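Probable quinone reductase Qor (NADPH:quinone reductase) (Zeta-crystallin homolog protein) (Mycobacterium tuberculosis, PDB 4RVU) binds NADPH and is thought to act as a quinone reductase, passing electrons from NADPH to quinone substrates. Local coordinates at residues H6-T11 with Y307-A312; V87-V92 with T111-D116; T163-H168 with E297-A302; W202-R207 with L233-V238. All coordinates share one frame; numbering follows the deposited sequence.

Interaction 1 (H6-T11 with Y307-A312); sequences HAIEVT and YPLADA
I8 CD1 lies past the oxygen end of the flat L309 peptide group, 3.4 Å from L309 O and tilted off the plane of that carbonyl. No aromatic ring enters the contact. The H6 ring turns away from 307-312 and stacks on H21 of strand 20-24. The Y307 ring packs against helix 312-320 and strand 327-331.

I8 carries the contact from the strand side. Its CG1 is anti to the carbonyl carbon (chi1 -60°), which sends CG1 and CD1 toward the turn. I8 CG1 reaches L309 CD1 at 3.7 Å and A312 CB at 4.0 Å. The I8 and L309 side chains run past each other in opposite senses. A310 adds only its backbone, with A310 CA 4.2 Å from I8 CD1. L309 CD2 lies equally far, 4.2 Å, from H6 O.

The turn itself is held by D311 N bonding to P308 O at 2.8 Å and by A312 N bonding to L309 O at 3.2 Å. It leads from strand 303-308 into helix 312-320. The contact thus brings the N-terminal strand against the returning C-terminal part of the chain, as in other medium-chain dehydrogenases/reductases.

No hydrogen bond crosses between the two segments. Apolar contact of one isoleucine with a leucine and an alanine carries most of the attachment. The I8 methyl beside L309 O offers that oxygen no hydrogen bond, but A312 N does.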
loop_
_atom_site.group_PDB
_atom_site.type_symbol
_atom_site.label_atom_id
_atom_site.label_comp_id
_atom_site.label_asym_id
_atom_site.label_seq_id
_atom_site.Cartn_x
_atom_site.Cartn_y
_atom_site.Cartn_z
ATOM N N HIS A 6 -6.310 -34.611 25.943
ATOM C CA HIS A 6 -7.449 -33.748 25.659
ATOM C C HIS A 6 -7.116 -32.750 24.545
ATOM O O HIS A 6 -5.984 -32.271 24.443
ATOM C CB HIS A 6 -7.898 -33.014 26.922
ATOM C CG HIS A 6 -8.339 -33.927 28.023
ATOM N ND1 HIS A 6 -7.680 -34.015 29.230
ATOM C CD2 HIS A 6 -9.379 -34.796 28.097
ATOM C CE1 HIS A 6 -8.294 -34.896 30.004
ATOM N NE2 HIS A 6 -9.325 -35.385 29.337
ATOM N N ALA A 7 -8.108 -32.460 23.706
ATOM C CA ALA A 7 -7.954 -31.515 22.601
ATOM C C ALA A 7 -9.303 -30.911 22.253
ATOM O O ALA A 7 -10.349 -31.452 22.622
ATOM C CB ALA A 7 -7.346 -32.197 21.371
ATOM N N ILE A 8 -9.268 -29.794 21.533
ATOM C CA ILE A 8 -10.477 -29.144 21.060
ATOM C C ILE A 8 -10.545 -29.346 19.552
ATOM O O ILE A 8 -9.753 -28.778 18.786
ATOM C CB ILE A 8 -10.500 -27.646 21.411
ATOM C CG1 ILE A 8 -10.430 -27.441 22.934
ATOM C CG2 ILE A 8 -11.755 -26.976 20.856
ATOM C CD1 ILE A 8 -11.738 -27.746 23.683
ATOM N N GLU A 9 -11.478 -30.183 19.121
ATOM C CA GLU A 9 -11.542 -30.554 17.713
ATOM C C GLU A 9 -12.771 -29.953 17.057
ATOM O O GLU A 9 -13.834 -29.852 17.676
ATOM C CB GLU A 9 -11.573 -32.075 17.587
ATOM C CG GLU A 9 -11.741 -32.590 16.169
ATOM C CD GLU A 9 -11.983 -34.080 16.142
ATOM O OE1 GLU A 9 -13.040 -34.518 16.647
ATOM O OE2 GLU A 9 -11.111 -34.811 15.633
ATOM N N VAL A 10 -12.614 -29.548 15.801
ATOM C CA VAL A 10 -13.721 -29.062 14.991
ATOM C C VAL A 10 -14.022 -30.114 13.923
ATOM O O VAL A 10 -13.162 -30.437 13.104
ATOM C CB VAL A 10 -13.373 -27.707 14.357
ATOM C CG1 VAL A 10 -14.489 -27.226 13.442
ATOM C CG2 VAL A 10 -13.110 -26.684 15.452
ATOM N N THR A 11 -15.229 -30.672 13.977
ATOM C CA THR A 11 -15.676 -31.708 13.049
ATOM C C THR A 11 -16.514 -31.064 11.953
ATOM O O THR A 11 -16.520 -31.503 10.797
ATOM C CB THR A 11 -16.480 -32.794 13.804
ATOM O OG1 THR A 11 -15.570 -33.642 14.516
ATOM C CG2 THR A 11 -17.305 -33.647 12.852
ATOM N N TYR A 307 -8.845 -19.225 30.754
ATOM C CA TYR A 307 -9.924 -20.194 30.654
ATOM C C TYR A 307 -9.341 -21.597 30.679
ATOM O O TYR A 307 -8.239 -21.834 30.163
ATOM C CB TYR A 307 -10.670 -20.037 29.321
ATOM C CG TYR A 307 -11.279 -18.683 29.061
ATOM C CD1 TYR A 307 -10.493 -17.616 28.629
ATOM C CD2 TYR A 307 -12.649 -18.478 29.204
ATOM C CE1 TYR A 307 -11.059 -16.369 28.375
ATOM C CE2 TYR A 307 -13.220 -17.237 28.954
ATOM C CZ TYR A 307 -12.419 -16.193 28.536
ATOM O OH TYR A 307 -12.984 -14.965 28.283
ATOM N N PRO A 308 -10.085 -22.549 31.259
ATOM C CA PRO A 308 -9.684 -23.948 31.095
ATOM C C PRO A 308 -9.718 -24.308 29.606
ATOM O O PRO A 308 -10.543 -23.746 28.861
ATOM C CB PRO A 308 -10.770 -24.719 31.862
ATOM C CG PRO A 308 -11.394 -23.695 32.813
ATOM C CD PRO A 308 -11.325 -22.401 32.044
ATOM N N LEU A 309 -8.832 -25.206 29.181
ATOM C CA LEU A 309 -8.788 -25.650 27.792
ATOM C C LEU A 309 -10.153 -26.138 27.348
ATOM O O LEU A 309 -10.586 -25.856 26.233
ATOM C CB LEU A 309 -7.743 -26.759 27.610
ATOM C CG LEU A 309 -7.747 -27.558 26.300
ATOM C CD1 LEU A 309 -7.489 -26.651 25.110
ATOM C CD2 LEU A 309 -6.692 -28.649 26.374
ATOM N N ALA A 310 -10.852 -26.845 28.231
ATOM C CA ALA A 310 -12.165 -27.387 27.878
ATOM C C ALA A 310 -13.198 -26.301 27.612
ATOM O O ALA A 310 -14.238 -26.561 26.994
ATOM C CB ALA A 310 -12.668 -28.365 28.966
ATOM N N ASP A 311 -12.918 -25.089 28.091
ATOM C CA ASP A 311 -13.815 -23.958 27.892
ATOM C C ASP A 311 -13.379 -23.040 26.757
ATOM O O ASP A 311 -13.624 -21.835 26.803
ATOM C CB ASP A 311 -13.928 -23.130 29.173
ATOM C CG ASP A 311 -14.750 -23.811 30.243
ATOM O OD1 ASP A 311 -15.538 -24.720 29.911
ATOM O OD2 ASP A 311 -14.618 -23.409 31.417
ATOM N N ALA A 312 -12.740 -23.608 25.738
ATOM C CA ALA A 312 -12.415 -22.852 24.528
ATOM C C ALA A 312 -13.669 -22.179 23.972
ATOM O O ALA A 312 -13.618 -21.047 23.485
ATOM C CB ALA A 312 -11.801 -23.768 23.493
#

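Interaction 2 (V87-V92 with T111-D116); sequences VGDRVV and TAKVPD
R90 reaches across V114 toward the turn after strand 111-113. Its chain bends at chi3 (72°), which lays one guanidinium face over V114 CB, off towards the rim. V114 CG1 is 3.8 Å from R90 NH1. At the guanidinium edge, R90 NH1 makes a weak bond to P115 O. A water accepts from the same NH1 and donates to V114 O and D116 OD1. R90 NH2 is held by V118 O and S120 OG.

V92 has CG1 in the crowded position between its backbone N and carbonyl carbon (chi1 59°). There V92 CG1 meets V114 CG2 at 3.7 Å, the two side chains crossing at about a right angle. On the other face V91 CB presses on T111 CG2 at 3.5 Å, a tight fit.

The backbones form an antiparallel pair. V92 and A112 exchange two hydrogen bonds in a hydrogen-bonded pair, and V91 faces K113 in a non-hydrogen-bonded one. V114 N adds a straight 3.0 Å bond to R90 O. This pairing belongs to the GroES-like domain, and helix 280-295 covers the side of V92 and A112.

K113 stretches out fully to D89. Its NZ forms a long salt bridge of 3.9 Å with D89 OD2, and a water links the same two atoms. D89 OD2 also accepts from S86 N. The lysine link is therefore likely to be a soft, partly hydrated one, while the backbone bonds and valines give the firmer join.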
loop_
_atom_site.group_PDB
_atom_site.type_symbol
_atom_site.label_atom_id
_atom_site.label_comp_id
_atom_site.label_asym_id
_atom_site.label_seq_id
_atom_site.Cartn_x
_atom_site.Cartn_y
_atom_site.Cartn_z
ATOM N N VAL A 87 15.009 -31.213 23.904
ATOM C CA VAL A 87 13.995 -31.751 24.811
ATOM C C VAL A 87 14.159 -31.126 26.191
ATOM O O VAL A 87 15.281 -30.990 26.688
ATOM C CB VAL A 87 14.073 -33.293 24.922
ATOM C CG1 VAL A 87 13.262 -33.786 26.098
ATOM C CG2 VAL A 87 13.582 -33.945 23.635
ATOM N N GLY A 88 13.048 -30.716 26.797
ATOM C CA GLY A 88 13.084 -30.073 28.099
ATOM C C GLY A 88 13.002 -28.554 28.050
ATOM O O GLY A 88 12.626 -27.921 29.050
ATOM N N ASP A 89 13.369 -27.962 26.913
ATOM C CA ASP A 89 13.333 -26.503 26.781
ATOM C C ASP A 89 11.902 -25.968 26.835
ATOM O O ASP A 89 10.981 -26.598 26.297
ATOM C CB ASP A 89 13.987 -26.040 25.467
ATOM C CG ASP A 89 15.506 -26.120 25.492
ATOM O OD1 ASP A 89 16.087 -26.320 26.576
ATOM O OD2 ASP A 89 16.125 -25.964 24.415
ATOM N N ARG A 90 11.729 -24.809 27.478
ATOM C CA ARG A 90 10.465 -24.074 27.453
ATOM C C ARG A 90 10.465 -23.253 26.174
ATOM O O ARG A 90 11.406 -22.490 25.924
ATOM C CB ARG A 90 10.349 -23.119 28.643
ATOM C CG ARG A 90 10.117 -23.777 29.985
ATOM C CD ARG A 90 10.239 -22.735 31.110
ATOM N NE ARG A 90 9.103 -21.837 31.103
ATOM C CZ ARG A 90 9.173 -20.508 31.119
ATOM N NH1 ARG A 90 10.345 -19.876 31.178
ATOM N NH2 ARG A 90 8.053 -19.810 31.087
ATOM N N VAL A 91 9.427 -23.413 25.364
ATOM C CA VAL A 91 9.418 -22.788 24.043
ATOM C C VAL A 91 8.050 -22.215 23.725
ATOM O O VAL A 91 7.065 -22.540 24.386
ATOM C CB VAL A 91 9.828 -23.776 22.935
ATOM C CG1 VAL A 91 11.282 -24.222 23.101
ATOM C CG2 VAL A 91 8.874 -24.968 22.881
ATOM N N VAL A 92 7.984 -21.359 22.716
ATOM C CA VAL A 92 6.714 -20.781 22.326
ATOM C C VAL A 92 6.689 -20.630 20.808
ATOM O O VAL A 92 7.706 -20.324 20.190
ATOM C CB VAL A 92 6.447 -19.442 23.067
ATOM C CG1 VAL A 92 7.542 -18.416 22.778
ATOM C CG2 VAL A 92 5.064 -18.886 22.724
ATOM N N THR A 111 9.769 -21.551 16.194
ATOM C CA THR A 111 9.585 -21.712 17.632
ATOM C C THR A 111 10.731 -20.993 18.333
ATOM O O THR A 111 11.890 -21.126 17.933
ATOM C CB THR A 111 9.601 -23.200 18.025
ATOM O OG1 THR A 111 8.519 -23.878 17.373
ATOM C CG2 THR A 111 9.446 -23.361 19.531
ATOM N N ALA A 112 10.417 -20.248 19.389
ATOM C CA ALA A 112 11.446 -19.534 20.146
ATOM C C ALA A 112 11.561 -20.089 21.553
ATOM O O ALA A 112 10.555 -20.479 22.160
ATOM C CB ALA A 112 11.121 -18.044 20.208
ATOM N N LYS A 113 12.784 -20.109 22.079
ATOM C CA LYS A 113 12.987 -20.410 23.494
ATOM C C LYS A 113 12.449 -19.268 24.326
ATOM O O LYS A 113 12.663 -18.106 23.993
ATOM C CB LYS A 113 14.476 -20.598 23.805
ATOM C CG LYS A 113 15.083 -21.887 23.250
ATOM C CD LYS A 113 16.593 -21.936 23.503
ATOM C CE LYS A 113 17.218 -23.211 22.944
ATOM N NZ LYS A 113 18.677 -23.319 23.253
ATOM N N VAL A 114 11.756 -19.595 25.414
ATOM C CA VAL A 114 11.232 -18.587 26.320
ATOM C C VAL A 114 12.322 -18.241 27.335
ATOM O O VAL A 114 12.975 -19.137 27.864
ATOM C CB VAL A 114 9.975 -19.110 27.043
ATOM C CG1 VAL A 114 9.396 -18.051 27.972
ATOM C CG2 VAL A 114 8.928 -19.547 26.008
ATOM N N PRO A 115 12.556 -16.941 27.570
ATOM C CA PRO A 115 13.551 -16.497 28.553
ATOM C C PRO A 115 13.168 -17.004 29.946
ATOM O O PRO A 115 11.978 -17.195 30.225
ATOM C CB PRO A 115 13.446 -14.969 28.486
ATOM C CG PRO A 115 12.932 -14.688 27.104
ATOM C CD PRO A 115 11.954 -15.806 26.845
ATOM N N ASP A 116 14.151 -17.230 30.807
ATOM C CA ASP A 116 13.861 -17.829 32.104
ATOM C C ASP A 116 13.015 -16.945 33.025
ATOM O O ASP A 116 12.403 -17.445 33.970
ATOM C CB ASP A 116 15.158 -18.236 32.807
ATOM C CG ASP A 116 15.824 -19.438 32.162
ATOM O OD1 ASP A 116 15.121 -20.246 31.513
ATOM O OD2 ASP A 116 17.056 -19.574 32.322
HETATM O O HOH W 1 18.689 -26.337 24.244
HETATM O O HOH W 2 13.042 -20.765 30.177
#

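Interaction 3 (T163-H168 with E297-A302); sequences TQWATH and EAITVA
Q164, I299 and A298 bury the most surface here. Q164 extends from helix 157-168 and its amide grips the backbone of T300 twice. T300 N donates to Q164 OE1 at 2.7 Å, and Q164 NE2 donates to T300 O at 3.0 Å. T300 O lies almost in the amide plane of Q164. Both donors, however, stand well above the planes of the carbonyls they approach. Q164 NE2 also donates to L160 O, one turn back in its own helix, which further fixes the rotation of the amide.

I299 packs beside this grip. Its CG2, anti to the carbonyl carbon, lies against the helix: I299 CG2 is 3.8 Å from Q164 CB and equally 3.8 Å from W165 CB. I299 also packs on L290 and I294 of helix 280-295. W165 also touches that helix, so the two residues share one apolar layer.

A298 sits over H168. Its CB stands 3.5 Å from the centroid of the imidazole ring and 5° off the ring normal, a CH-pi contact over the centre of one face. A water donates to both Q164 O and A298 O and bridges the two backbones.

The link joins the first helix of the Rossmann domain, whose start binds NADPH, to the chain leading into strand 303-308. Two complementary bonds hold T300 much as a neighbouring strand would. They probably set the register, while I299 and A298 add apolar and CH-pi contact.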
loop_
_atom_site.group_PDB
_atom_site.type_symbol
_atom_site.label_atom_id
_atom_site.label_comp_id
_atom_site.label_asym_id
_atom_site.label_seq_id
_atom_site.Cartn_x
_atom_site.Cartn_y
_atom_site.Cartn_z
ATOM N N THR A 163 0.291 -0.211 21.159
ATOM C CA THR A 163 0.240 1.076 21.849
ATOM C C THR A 163 1.486 1.275 22.699
ATOM O O THR A 163 2.168 2.300 22.579
ATOM C CB THR A 163 -1.027 1.179 22.691
ATOM O OG1 THR A 163 -2.157 1.115 21.810
ATOM C CG2 THR A 163 -1.065 2.487 23.475
ATOM N N GLN A 164 1.822 0.268 23.504
ATOM C CA GLN A 164 3.009 0.351 24.340
ATOM C C GLN A 164 4.273 0.501 23.526
ATOM O O GLN A 164 5.124 1.342 23.838
ATOM C CB GLN A 164 3.129 -0.888 25.214
ATOM C CG GLN A 164 2.016 -1.056 26.221
ATOM C CD GLN A 164 2.202 -2.325 27.020
ATOM O OE1 GLN A 164 3.006 -2.370 27.952
ATOM N NE2 GLN A 164 1.479 -3.375 26.641
ATOM N N TRP A 165 4.397 -0.322 22.488
ATOM C CA TRP A 165 5.634 -0.389 21.724
ATOM C C TRP A 165 5.840 0.900 20.935
ATOM O O TRP A 165 6.931 1.471 20.948
ATOM C CB TRP A 165 5.621 -1.593 20.782
ATOM C CG TRP A 165 6.982 -2.145 20.503
ATOM C CD1 TRP A 165 8.180 -1.496 20.637
ATOM C CD2 TRP A 165 7.293 -3.483 20.080
ATOM N NE1 TRP A 165 9.216 -2.346 20.302
ATOM C CE2 TRP A 165 8.696 -3.569 19.965
ATOM C CE3 TRP A 165 6.518 -4.601 19.777
ATOM C CZ2 TRP A 165 9.343 -4.747 19.574
ATOM C CZ3 TRP A 165 7.161 -5.771 19.389
ATOM C CH2 TRP A 165 8.559 -5.833 19.288
ATOM N N ALA A 166 4.788 1.361 20.263
ATOM C CA ALA A 166 4.843 2.636 19.546
ATOM C C ALA A 166 5.177 3.792 20.496
ATOM O O ALA A 166 6.025 4.631 20.189
ATOM C CB ALA A 166 3.524 2.900 18.801
ATOM N N THR A 167 4.526 3.830 21.653
ATOM C CA THR A 167 4.800 4.874 22.649
ATOM C C THR A 167 6.269 4.864 23.064
ATOM O O THR A 167 6.908 5.912 23.142
ATOM C CB THR A 167 3.911 4.703 23.877
ATOM O OG1 THR A 167 2.545 4.863 23.471
ATOM C CG2 THR A 167 4.249 5.747 24.938
ATOM N N HIS A 168 6.805 3.672 23.309
ATOM C CA HIS A 168 8.224 3.521 23.622
ATOM C C HIS A 168 9.113 4.065 22.511
ATOM O O HIS A 168 10.187 4.608 22.781
ATOM C CB HIS A 168 8.569 2.053 23.867
ATOM C CG HIS A 168 10.039 1.795 23.969
ATOM N ND1 HIS A 168 10.792 2.201 25.051
ATOM C CD2 HIS A 168 10.899 1.186 23.118
ATOM C CE1 HIS A 168 12.051 1.844 24.866
ATOM N NE2 HIS A 168 12.142 1.227 23.701
ATOM N N GLU A 297 11.034 -3.687 29.755
ATOM C CA GLU A 297 9.752 -3.081 30.120
ATOM C C GLU A 297 9.373 -1.944 29.177
ATOM O O GLU A 297 8.594 -1.057 29.536
ATOM C CB GLU A 297 9.729 -2.636 31.593
ATOM C CG GLU A 297 9.846 -3.790 32.579
ATOM C CD GLU A 297 9.706 -3.353 34.033
ATOM O OE1 GLU A 297 10.740 -3.125 34.688
ATOM O OE2 GLU A 297 8.562 -3.247 34.516
ATOM N N ALA A 298 9.930 -1.979 27.969
ATOM C CA ALA A 298 9.445 -1.135 26.874
ATOM C C ALA A 298 7.984 -1.478 26.631
ATOM O O ALA A 298 7.165 -0.613 26.316
ATOM C CB ALA A 298 10.256 -1.364 25.615
ATOM N N ILE A 299 7.667 -2.763 26.764
ATOM C CA ILE A 299 6.284 -3.215 26.799
ATOM C C ILE A 299 6.115 -4.188 27.955
ATOM O O ILE A 299 7.091 -4.792 28.420
ATOM C CB ILE A 299 5.845 -3.917 25.495
ATOM C CG1 ILE A 299 6.493 -5.295 25.363
ATOM C CG2 ILE A 299 6.104 -3.034 24.257
ATOM C CD1 ILE A 299 6.045 -6.065 24.124
ATOM N N THR A 300 4.879 -4.324 28.423
ATOM C CA THR A 300 4.526 -5.337 29.412
ATOM C C THR A 300 3.267 -6.041 28.925
ATOM O O THR A 300 2.220 -5.415 28.776
ATOM C CB THR A 300 4.278 -4.711 30.801
ATOM O OG1 THR A 300 5.493 -4.115 31.281
ATOM C CG2 THR A 300 3.809 -5.775 31.812
ATOM N N VAL A 301 3.369 -7.344 28.664
ATOM C CA VAL A 301 2.229 -8.096 28.156
ATOM C C VAL A 301 1.506 -8.748 29.312
ATOM O O VAL A 301 2.015 -9.698 29.908
ATOM C CB VAL A 301 2.650 -9.163 27.146
ATOM C CG1 VAL A 301 1.421 -9.927 26.641
ATOM C CG2 VAL A 301 3.391 -8.518 25.969
ATOM N N ALA A 302 0.326 -8.236 29.642
ATOM C CA ALA A 302 -0.437 -8.770 30.769
ATOM C C ALA A 302 -1.249 -9.963 30.292
ATOM O O ALA A 302 -1.579 -10.063 29.110
ATOM C CB ALA A 302 -1.352 -7.704 31.341
HETATM O O HOH W 3 5.796 1.956 26.462
#

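Interaction 4 (W202-R207 with L233-V238); sequences WQFAGR and LASLAV
A205 and A234 meet methyl to methyl, with A205 CB 3.7 Å from A234 CB. A205 CB also touches the oxygen of the same residue, A234 O, at 3.3 Å. W202 comes in beside them and brings its six-membered ring to the methyl, with W202 CZ3 3.7 Å from A234 CB. The tryptophan approaches obliquely. Its CB starts out away from A234, but CG is anti to the carbonyl carbon (chi1 -53°), and this swings the ring round until its six-membered end reaches A234.

S235 OG lies over the backbone of the helix, 3.6 Å from A205 CA. It also sits at the edge of the F204 ring, near the ring plane and 3.8 Å from F204 CD2. F204 CG is anti to the backbone N (chi1 -179°), which turns that edge to S235 OG.

This is packing within the Rossmann-type domain. Helix 201-212 is the crossover from strand 193-195, at one edge of the parallel sheet, to strand 217-222 near its middle. Helix 229-234 follows that strand and leads through short strand 236-237 to strand 240-244.

The second shell fixes the polar atoms. S235 OG bonds to A231 O in helix 229-234. R209, on the same helix as A205, donates through NH2 to A234 O and L236 O. F204 rests on H152 and P198, and its side chain is about 6 Å from that of Y197, an NADPH-binding residue. Beyond the turn, V238 packs on R278 of the second subunit.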
loop_
_atom_site.group_PDB
_atom_site.type_symbol
_atom_site.label_atom_id
_atom_site.label_comp_id
_atom_site.label_asym_id
_atom_site.label_seq_id
_atom_site.Cartn_x
_atom_site.Cartn_y
_atom_site.Cartn_z
ATOM N N TRP A 202 -16.455 10.820 8.260
ATOM C CA TRP A 202 -16.001 12.204 8.235
ATOM C C TRP A 202 -16.000 12.838 9.617
ATOM O O TRP A 202 -15.083 13.581 9.960
ATOM C CB TRP A 202 -16.844 13.003 7.240
ATOM C CG TRP A 202 -16.837 12.308 5.936
ATOM C CD1 TRP A 202 -17.881 11.660 5.332
ATOM C CD2 TRP A 202 -15.696 12.109 5.094
ATOM N NE1 TRP A 202 -17.462 11.103 4.142
ATOM C CE2 TRP A 202 -16.124 11.361 3.978
ATOM C CE3 TRP A 202 -14.355 12.513 5.168
ATOM C CZ2 TRP A 202 -15.253 11.008 2.942
ATOM C CZ3 TRP A 202 -13.498 12.161 4.145
ATOM C CH2 TRP A 202 -13.947 11.418 3.045
ATOM N N GLN A 203 -17.031 12.536 10.399
ATOM C CA GLN A 203 -17.116 12.974 11.791
ATOM C C GLN A 203 -15.888 12.523 12.580
ATOM O O GLN A 203 -15.191 13.331 13.205
ATOM C CB GLN A 203 -18.371 12.389 12.441
ATOM C CG GLN A 203 -19.661 13.092 12.063
ATOM C CD GLN A 203 -19.792 14.443 12.737
ATOM O OE1 GLN A 203 -19.641 14.558 13.957
ATOM N NE2 GLN A 203 -20.063 15.478 11.945
ATOM N N PHE A 204 -15.632 11.222 12.533
ATOM C CA PHE A 204 -14.487 10.631 13.218
ATOM C C PHE A 204 -13.170 11.191 12.686
ATOM O O PHE A 204 -12.292 11.552 13.457
ATOM C CB PHE A 204 -14.528 9.115 13.067
ATOM C CG PHE A 204 -13.394 8.404 13.750
ATOM C CD1 PHE A 204 -13.486 8.051 15.091
ATOM C CD2 PHE A 204 -12.242 8.072 13.046
ATOM C CE1 PHE A 204 -12.445 7.384 15.725
ATOM C CE2 PHE A 204 -11.193 7.403 13.675
ATOM C CZ PHE A 204 -11.296 7.067 15.019
ATOM N N ALA A 205 -13.032 11.270 11.363
ATOM C CA ALA A 205 -11.817 11.831 10.777
ATOM C C ALA A 205 -11.563 13.261 11.259
ATOM O O ALA A 205 -10.421 13.650 11.495
ATOM C CB ALA A 205 -11.858 11.763 9.251
ATOM N N GLY A 206 -12.625 14.043 11.403
ATOM C CA GLY A 206 -12.499 15.371 11.982
ATOM C C GLY A 206 -11.888 15.360 13.384
ATOM O O GLY A 206 -11.035 16.196 13.693
ATOM N N ARG A 207 -12.309 14.416 14.224
ATOM C CA ARG A 207 -11.739 14.286 15.573
ATOM C C ARG A 207 -10.230 14.070 15.470
ATOM O O ARG A 207 -9.434 14.777 16.095
ATOM C CB ARG A 207 -12.360 13.104 16.317
ATOM C CG ARG A 207 -13.827 12.869 16.027
ATOM C CD ARG A 207 -14.703 13.930 16.670
ATOM N NE ARG A 207 -15.210 13.495 17.967
ATOM C CZ ARG A 207 -14.574 13.689 19.119
ATOM N NH1 ARG A 207 -13.402 14.316 19.131
ATOM N NH2 ARG A 207 -15.105 13.257 20.259
ATOM N N LEU A 233 -9.467 5.224 6.608
ATOM C CA LEU A 233 -9.022 5.796 5.336
ATOM C C LEU A 233 -9.120 7.329 5.351
ATOM O O LEU A 233 -8.218 8.030 4.880
ATOM C CB LEU A 233 -9.825 5.198 4.175
ATOM C CG LEU A 233 -9.460 5.712 2.775
ATOM C CD1 LEU A 233 -8.016 5.379 2.482
ATOM C CD2 LEU A 233 -10.360 5.121 1.709
ATOM N N ALA A 234 -10.204 7.849 5.924
ATOM C CA ALA A 234 -10.430 9.299 5.992
ATOM C C ALA A 234 -9.533 10.038 6.990
ATOM O O ALA A 234 -9.487 11.273 6.986
ATOM C CB ALA A 234 -11.899 9.588 6.292
ATOM N N SER A 235 -8.850 9.296 7.867
ATOM C CA SER A 235 -8.035 9.911 8.909
ATOM C C SER A 235 -6.555 10.082 8.576
ATOM O O SER A 235 -5.797 10.611 9.388
ATOM C CB SER A 235 -8.174 9.127 10.216
ATOM O OG SER A 235 -9.531 9.009 10.581
ATOM N N LEU A 236 -6.141 9.650 7.385
ATOM C CA LEU A 236 -4.715 9.588 7.047
ATOM C C LEU A 236 -4.057 10.889 6.592
ATOM O O LEU A 236 -4.663 11.712 5.904
ATOM C CB LEU A 236 -4.487 8.549 5.956
ATOM C CG LEU A 236 -4.539 7.107 6.437
ATOM C CD1 LEU A 236 -4.790 6.188 5.258
ATOM C CD2 LEU A 236 -3.226 6.751 7.118
ATOM N N ALA A 237 -2.793 11.046 6.959
ATOM C CA ALA A 237 -1.983 12.133 6.434
ATOM C C ALA A 237 -1.689 11.824 4.975
ATOM O O ALA A 237 -1.836 10.676 4.537
ATOM C CB ALA A 237 -0.700 12.261 7.212
ATOM N N VAL A 238 -1.281 12.842 4.223
ATOM C CA VAL A 238 -0.923 12.648 2.814
ATOM C C VAL A 238 0.167 11.584 2.697
ATOM O O VAL A 238 1.174 11.635 3.418
ATOM C CB VAL A 238 -0.454 13.976 2.159
ATOM C CG1 VAL A 238 0.097 13.724 0.742
ATOM C CG2 VAL A 238 -1.597 14.973 2.120
#

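How the interactions relate
From the N terminus, strand 5-10 opens the longest loop, which interaction 1 closes only at 307-312. It joins the small antiparallel sheet to the end of strand 303-308 of the mixed sheet. The other three contacts lie within this loop. Interaction 2 closes first, a short loop at 87-92 and 111-116 in the GroES-like part, also on the mixed sheet. Interaction 3 opens later, at 163-168, and closes at 297-302. Interaction 4, 202-207 with 233-238, opens and closes within that span. No two loops cross. Interaction 4 lies in the Rossmann-type domain, and interaction 3 ties that domain's first helix to the chain returning towards the mixed sheet.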